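Local coordinates for aromatic-amino-acid:2-oxoglutarate transaminase (Candida albicans, PDB 6HND), which probably transfers amino groups between aromatic amino acids and 2-oxo acids, using pyridoxal 5'-phosphate as cofactor, at residues L140-D145 / K390-W395; W158-T163 / L349-G354. One frame throughout, in Å; residues are numbered along the deposited sequence.

Contact 1. Residues L140-D145 / K390-W395; sequences LQFARD and KGVDGW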
loop_
_atom_site.group_PDB
_atom_site.type_symbol
_atom_site.label_atom_id
_atom_site.label_comp_id
_atom_site.label_asym_id
_atom_site.label_seq_id
_atom_site.Cartn_x
_atom_site.Cartn_y
_atom_site.Cartn_z
ATOM N N LEU B 140 -8.046 13.426 -5.766
ATOM C CA LEU B 140 -9.275 12.788 -6.293
ATOM C C LEU B 140 -9.893 13.747 -7.319
ATOM O O LEU B 140 -10.154 13.279 -8.415
ATOM C CB LEU B 140 -10.252 12.461 -5.169
ATOM C CG LEU B 140 -9.915 11.225 -4.336
ATOM C CD1 LEU B 140 -10.840 11.135 -3.114
ATOM C CD2 LEU B 140 -9.978 9.936 -5.163
ATOM N N GLN B 141 -10.045 15.045 -7.007
ATOM C CA GLN B 141 -10.674 16.003 -7.956
ATOM C C GLN B 141 -9.825 16.071 -9.234
ATOM O O GLN B 141 -10.427 15.982 -10.338
ATOM C CB GLN B 141 -10.917 17.412 -7.395
ATOM C CG GLN B 141 -11.911 18.237 -8.234
ATOM C CD GLN B 141 -13.190 17.483 -8.562
ATOM O OE1 GLN B 141 -13.809 16.877 -7.703
ATOM N NE2 GLN B 141 -13.605 17.466 -9.818
ATOM N N PHE B 142 -8.497 16.182 -9.124
ATOM C CA PHE B 142 -7.620 16.237 -10.319
ATOM C C PHE B 142 -7.860 15.006 -11.194
ATOM O O PHE B 142 -7.991 15.179 -12.406
ATOM C CB PHE B 142 -6.141 16.313 -9.972
ATOM C CG PHE B 142 -5.266 15.906 -11.121
ATOM C CD1 PHE B 142 -4.959 16.810 -12.116
ATOM C CD2 PHE B 142 -4.798 14.612 -11.225
ATOM C CE1 PHE B 142 -4.173 16.426 -13.183
ATOM C CE2 PHE B 142 -4.020 14.232 -12.301
ATOM C CZ PHE B 142 -3.718 15.135 -13.275
ATOM N N ALA B 143 -7.921 13.813 -10.601
ATOM C CA ALA B 143 -8.175 12.552 -11.349
ATOM C C ALA B 143 -9.565 12.612 -12.022
ATOM O O ALA B 143 -9.632 12.203 -13.184
ATOM C CB ALA B 143 -8.014 11.317 -10.475
ATOM N N ARG B 144 -10.625 13.092 -11.352
ATOM C CA ARG B 144 -11.954 13.273 -12.011
ATOM C C ARG B 144 -11.777 14.167 -13.251
ATOM O O ARG B 144 -12.186 13.763 -14.338
ATOM C CB ARG B 144 -13.016 13.887 -11.094
ATOM C CG ARG B 144 -13.442 12.977 -9.951
ATOM C CD ARG B 144 -14.556 13.514 -9.048
ATOM N NE ARG B 144 -14.631 12.677 -7.851
ATOM C CZ ARG B 144 -14.202 12.998 -6.624
ATOM N NH1 ARG B 144 -13.685 14.186 -6.357
ATOM N NH2 ARG B 144 -14.322 12.117 -5.646
ATOM N N ASP B 145 -11.178 15.341 -13.075
ATOM C CA ASP B 145 -11.053 16.389 -14.117
ATOM C C ASP B 145 -10.268 15.835 -15.305
ATOM O O ASP B 145 -10.683 16.087 -16.452
ATOM C CB ASP B 145 -10.428 17.648 -13.515
ATOM C CG ASP B 145 -11.362 18.372 -12.542
ATOM O OD1 ASP B 145 -12.539 18.006 -12.502
ATOM O OD2 ASP B 145 -10.899 19.293 -11.822
ATOM N N LYS B 390 0.096 23.295 -13.674
ATOM C CA LYS B 390 -1.151 24.117 -13.680
ATOM C C LYS B 390 -2.381 23.249 -14.007
ATOM O O LYS B 390 -3.351 23.778 -14.578
ATOM C CB LYS B 390 -1.044 25.319 -14.632
ATOM C CG LYS B 390 0.355 25.859 -14.880
ATOM C CD LYS B 390 0.443 27.369 -14.890
ATOM C CE LYS B 390 0.543 27.933 -13.489
ATOM N NZ LYS B 390 1.545 29.022 -13.393
ATOM N N GLY B 391 -2.387 21.987 -13.577
ATOM C CA GLY B 391 -3.554 21.095 -13.667
ATOM C C GLY B 391 -3.547 20.269 -14.944
ATOM O O GLY B 391 -2.467 19.908 -15.430
ATOM N N VAL B 392 -4.731 19.982 -15.467
ATOM C CA VAL B 392 -4.972 18.901 -16.450
ATOM C C VAL B 392 -4.211 19.222 -17.745
ATOM O O VAL B 392 -3.425 18.366 -18.221
ATOM C CB VAL B 392 -6.490 18.723 -16.650
ATOM C CG1 VAL B 392 -6.829 17.783 -17.799
ATOM C CG2 VAL B 392 -7.159 18.253 -15.358
ATOM N N ASP B 393 -4.441 20.394 -18.330
ATOM C CA ASP B 393 -3.951 20.683 -19.702
ATOM C C ASP B 393 -2.427 20.728 -19.615
ATOM O O ASP B 393 -1.763 20.099 -20.461
ATOM C CB ASP B 393 -4.649 21.906 -20.329
ATOM C CG ASP B 393 -6.006 21.549 -20.921
ATOM O OD1 ASP B 393 -6.551 20.488 -20.555
ATOM O OD2 ASP B 393 -6.500 22.295 -21.776
ATOM N N GLY B 394 -1.891 21.369 -18.584
ATOM C CA GLY B 394 -0.433 21.471 -18.396
ATOM C C GLY B 394 0.199 20.099 -18.241
ATOM O O GLY B 394 1.307 19.896 -18.745
ATOM N N TRP B 395 -0.500 19.175 -17.582
ATOM C CA TRP B 395 -0.027 17.787 -17.340
ATOM C C TRP B 395 -0.077 17.038 -18.672
ATOM O O TRP B 395 0.926 16.333 -19.000
ATOM C CB TRP B 395 -0.840 17.127 -16.218
ATOM C CG TRP B 395 -0.454 15.715 -15.923
ATOM C CD1 TRP B 395 -1.264 14.625 -16.005
ATOM C CD2 TRP B 395 0.832 15.235 -15.519
ATOM N NE1 TRP B 395 -0.568 13.499 -15.681
ATOM C CE2 TRP B 395 0.722 13.839 -15.385
ATOM C CE3 TRP B 395 2.067 15.833 -15.250
ATOM C CZ2 TRP B 395 1.799 13.038 -14.992
ATOM C CZ3 TRP B 395 3.138 15.041 -14.870
ATOM C CH2 TRP B 395 3.005 13.659 -14.750
#
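F142 and D145, one turn apart on a helix, face G391 and V392 at the start of a second helix, with CA atoms 7.2 Å apart for F142 and G391 and 7.0 Å for D145 and V392. F142 and V392 bury the most surface. F142 CG is anti to the backbone N (chi1 161°), which sends the ring toward the other segment. The ring tip leads: F142 CZ comes within 3.7 Å of W395 CD1. The two rings form an offset edge-to-face pair, the edge of F142 toward the five-membered ring of W395, with planes at 72°. The CG2 methyl of V392 reaches both F142 and D145, lying 4.1 Å from F142 CE1 and 3.8 Å from D145 CB.

In this aminotransferase, helix 137-151 lies against the large mixed sheet, with L140 and R144 touching strand 158-163. The contact joins that helix to the beginning of helix 392-418. G391 is the N-cap residue there. At its backbone angles, with phi 92°, a CB would be jammed against the carbonyl O of K390. Residues of helix 375-388 close in: I385 touches both F142 and W395. W398 stacks on W395.

Polar groups run along helix 137-151 itself. Q141 NE2 donates to D145 OD1 at 2.9 Å, meeting it from above the carboxylate plane. R144 NH1 donates to Q141 OE1 at 3.0 Å. Both ends of the Q141 amide are gripped, which should restrain its rotation. D393 of helix 392-418 forms a salt bridge with R149, further along helix 137-151, a second tie between the helices.

Contact 2. Residues W158-T163 / L349-G354; sequences WNVFIT and LGFIVG
V353 CG1 stands anti to the backbone N (chi1 -171°), and W158 CG sits between its own N and carbonyl carbon (chi1 62°); these torsions lay the two side chains alongside each other, with W158 CE3 3.6 Å from V353 CG1. The V353 CG2 branch turns instead to V160 CG1, at 3.9 Å. At the other end, I162 CG2 meets L349 CD1 at 3.6 Å.

The strands are antiparallel. Hydrogen-bonded pairs N159-G354, F161-I352 and T163-G350 alternate with non-hydrogen-bonded pairs V160-V353 and I162-F351. The N159 N to G354 O bond is 2.8 Å long.

Strand 158-163 is an outermost strand of the seven-stranded mixed sheet within this chain, and strand 350-355 is its neighbour. W158, V160, I162 and F351 touch helix 137-151. V353, on the same face as V160, I162 and F351, touches L325. On the other face, F161 and I352 pack against helix 356-369, and F161 CB lies 3.8 Å from I352 CG1. G350 lies near T338, a residue of the pyridoxal phosphate pocket. T163 OG1 bonds to the carbonyl of G165, another residue of that pocket. Across the strands, six bonds pair the N-H and C=O groups of N159, F161, T163, G350, I352 and G354, so these polar groups are satisfied within a buried sheet.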
loop_
_atom_site.group_PDB
_atom_site.type_symbol
_atom_site.label_atom_id
_atom_site.label_comp_id
_atom_site.label_asym_id
_atom_site.label_seq_id
_atom_site.Cartn_x
_atom_site.Cartn_y
_atom_site.Cartn_z
ATOM N N TRP B 158 -20.293 7.524 -11.635
ATOM C CA TRP B 158 -18.911 6.994 -11.554
ATOM C C TRP B 158 -18.156 7.777 -10.487
ATOM O O TRP B 158 -18.608 8.900 -10.115
ATOM C CB TRP B 158 -18.193 7.077 -12.903
ATOM C CG TRP B 158 -18.012 8.454 -13.464
ATOM C CD1 TRP B 158 -18.884 9.096 -14.289
ATOM C CD2 TRP B 158 -16.848 9.299 -13.392
ATOM N NE1 TRP B 158 -18.367 10.287 -14.710
ATOM C CE2 TRP B 158 -17.120 10.445 -14.183
ATOM C CE3 TRP B 158 -15.606 9.210 -12.745
ATOM C CZ2 TRP B 158 -16.230 11.509 -14.304
ATOM C CZ3 TRP B 158 -14.731 10.275 -12.840
ATOM C CH2 TRP B 158 -15.039 11.404 -13.615
ATOM N N ASN B 159 -17.031 7.221 -10.055
ATOM C CA ASN B 159 -16.124 7.906 -9.109
ATOM C C ASN B 159 -14.691 7.392 -9.296
ATOM O O ASN B 159 -14.481 6.407 -10.024
ATOM C CB ASN B 159 -16.676 7.745 -7.688
ATOM C CG ASN B 159 -16.103 8.720 -6.689
ATOM O OD1 ASN B 159 -15.459 9.722 -7.055
ATOM N ND2 ASN B 159 -16.292 8.377 -5.420
ATOM N N VAL B 160 -13.731 8.083 -8.688
ATOM C CA VAL B 160 -12.309 7.682 -8.707
ATOM C C VAL B 160 -11.925 7.264 -7.282
ATOM O O VAL B 160 -12.637 7.616 -6.344
ATOM C CB VAL B 160 -11.425 8.799 -9.307
ATOM C CG1 VAL B 160 -11.721 8.987 -10.776
ATOM C CG2 VAL B 160 -11.571 10.132 -8.614
ATOM N N PHE B 161 -10.804 6.559 -7.160
ATOM C CA PHE B 161 -10.216 6.044 -5.902
ATOM C C PHE B 161 -8.691 5.982 -6.063
ATOM O O PHE B 161 -8.213 5.296 -6.980
ATOM C CB PHE B 161 -10.786 4.661 -5.618
ATOM C CG PHE B 161 -10.503 4.146 -4.243
ATOM C CD1 PHE B 161 -9.316 3.493 -3.965
ATOM C CD2 PHE B 161 -11.444 4.278 -3.236
ATOM C CE1 PHE B 161 -9.071 2.996 -2.697
ATOM C CE2 PHE B 161 -11.206 3.765 -1.976
ATOM C CZ PHE B 161 -10.016 3.124 -1.711
ATOM N N ILE B 162 -7.955 6.674 -5.202
ATOM C CA ILE B 162 -6.471 6.697 -5.259
ATOM C C ILE B 162 -5.966 5.300 -4.867
ATOM O O ILE B 162 -6.397 4.780 -3.813
ATOM C CB ILE B 162 -5.898 7.803 -4.363
ATOM C CG1 ILE B 162 -6.434 9.183 -4.737
ATOM C CG2 ILE B 162 -4.375 7.754 -4.379
ATOM C CD1 ILE B 162 -6.396 9.481 -6.234
ATOM N N THR B 163 -5.078 4.737 -5.696
ATOM C CA THR B 163 -4.407 3.431 -5.479
ATOM C C THR B 163 -2.905 3.622 -5.308
ATOM O O THR B 163 -2.416 4.763 -5.424
ATOM C CB THR B 163 -4.650 2.497 -6.659
ATOM O OG1 THR B 163 -3.950 3.084 -7.761
ATOM C CG2 THR B 163 -6.126 2.327 -6.968
ATOM N N LEU B 349 1.649 5.038 -6.865
ATOM C CA LEU B 349 0.452 5.905 -6.905
ATOM C C LEU B 349 -0.253 5.727 -8.240
ATOM O O LEU B 349 0.424 5.655 -9.268
ATOM C CB LEU B 349 0.817 7.380 -6.696
ATOM C CG LEU B 349 -0.377 8.268 -6.330
ATOM C CD1 LEU B 349 -0.839 7.967 -4.931
ATOM C CD2 LEU B 349 -0.026 9.738 -6.467
ATOM N N GLY B 350 -1.572 5.572 -8.181
ATOM C CA GLY B 350 -2.431 5.525 -9.367
ATOM C C GLY B 350 -3.854 5.846 -8.987
ATOM O O GLY B 350 -4.066 6.393 -7.875
ATOM N N PHE B 351 -4.807 5.491 -9.845
ATOM C CA PHE B 351 -6.238 5.558 -9.470
ATOM C C PHE B 351 -7.025 4.565 -10.314
ATOM O O PHE B 351 -6.554 4.133 -11.370
ATOM C CB PHE B 351 -6.752 7.003 -9.563
ATOM C CG PHE B 351 -6.691 7.626 -10.932
ATOM C CD1 PHE B 351 -5.538 8.254 -11.376
ATOM C CD2 PHE B 351 -7.790 7.588 -11.766
ATOM C CE1 PHE B 351 -5.497 8.828 -12.635
ATOM C CE2 PHE B 351 -7.735 8.140 -13.035
ATOM C CZ PHE B 351 -6.589 8.751 -13.471
ATOM N N ILE B 352 -8.224 4.259 -9.848
ATOM C CA ILE B 352 -9.231 3.516 -10.636
ATOM C C ILE B 352 -10.433 4.439 -10.856
ATOM O O ILE B 352 -10.616 5.413 -10.091
ATOM C CB ILE B 352 -9.615 2.168 -10.000
ATOM C CG1 ILE B 352 -10.214 2.329 -8.609
ATOM C CG2 ILE B 352 -8.416 1.233 -10.025
ATOM C CD1 ILE B 352 -10.628 1.044 -7.987
ATOM N N VAL B 353 -11.166 4.157 -11.932
ATOM C CA VAL B 353 -12.423 4.839 -12.319
ATOM C C VAL B 353 -13.430 3.720 -12.496
ATOM O O VAL B 353 -13.067 2.759 -13.185
ATOM C CB VAL B 353 -12.259 5.629 -13.622
ATOM C CG1 VAL B 353 -13.470 6.507 -13.919
ATOM C CG2 VAL B 353 -10.960 6.419 -13.639
ATOM N N GLY B 354 -14.589 3.845 -11.854
ATOM C CA GLY B 354 -15.680 2.860 -11.921
ATOM C C GLY B 354 -16.952 3.392 -11.297
ATOM O O GLY B 354 -16.956 4.569 -10.827
#

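After an N-terminal part with short helices and a two-stranded sheet, the chain forms helix 137-151, which holds the early half of contact 1, and then strand 158-163, the early half of contact 2. It passes through the other strands of the large sheet and comes back as strand 350-355, closing the loop of contact 2. Helices 356-369 and 375-388 follow, and contact 1 then closes a longer loop at the start of helix 392-418. The two loops nest, with contact 2 the inner one. Helix 137-151 joins them: R144 NH2 lies 3.0 Å from N159 OD1, a probable hydrogen bond, and L140 packs on I162. Sheet, covering helix and the later helix 392-418 are thus layered together.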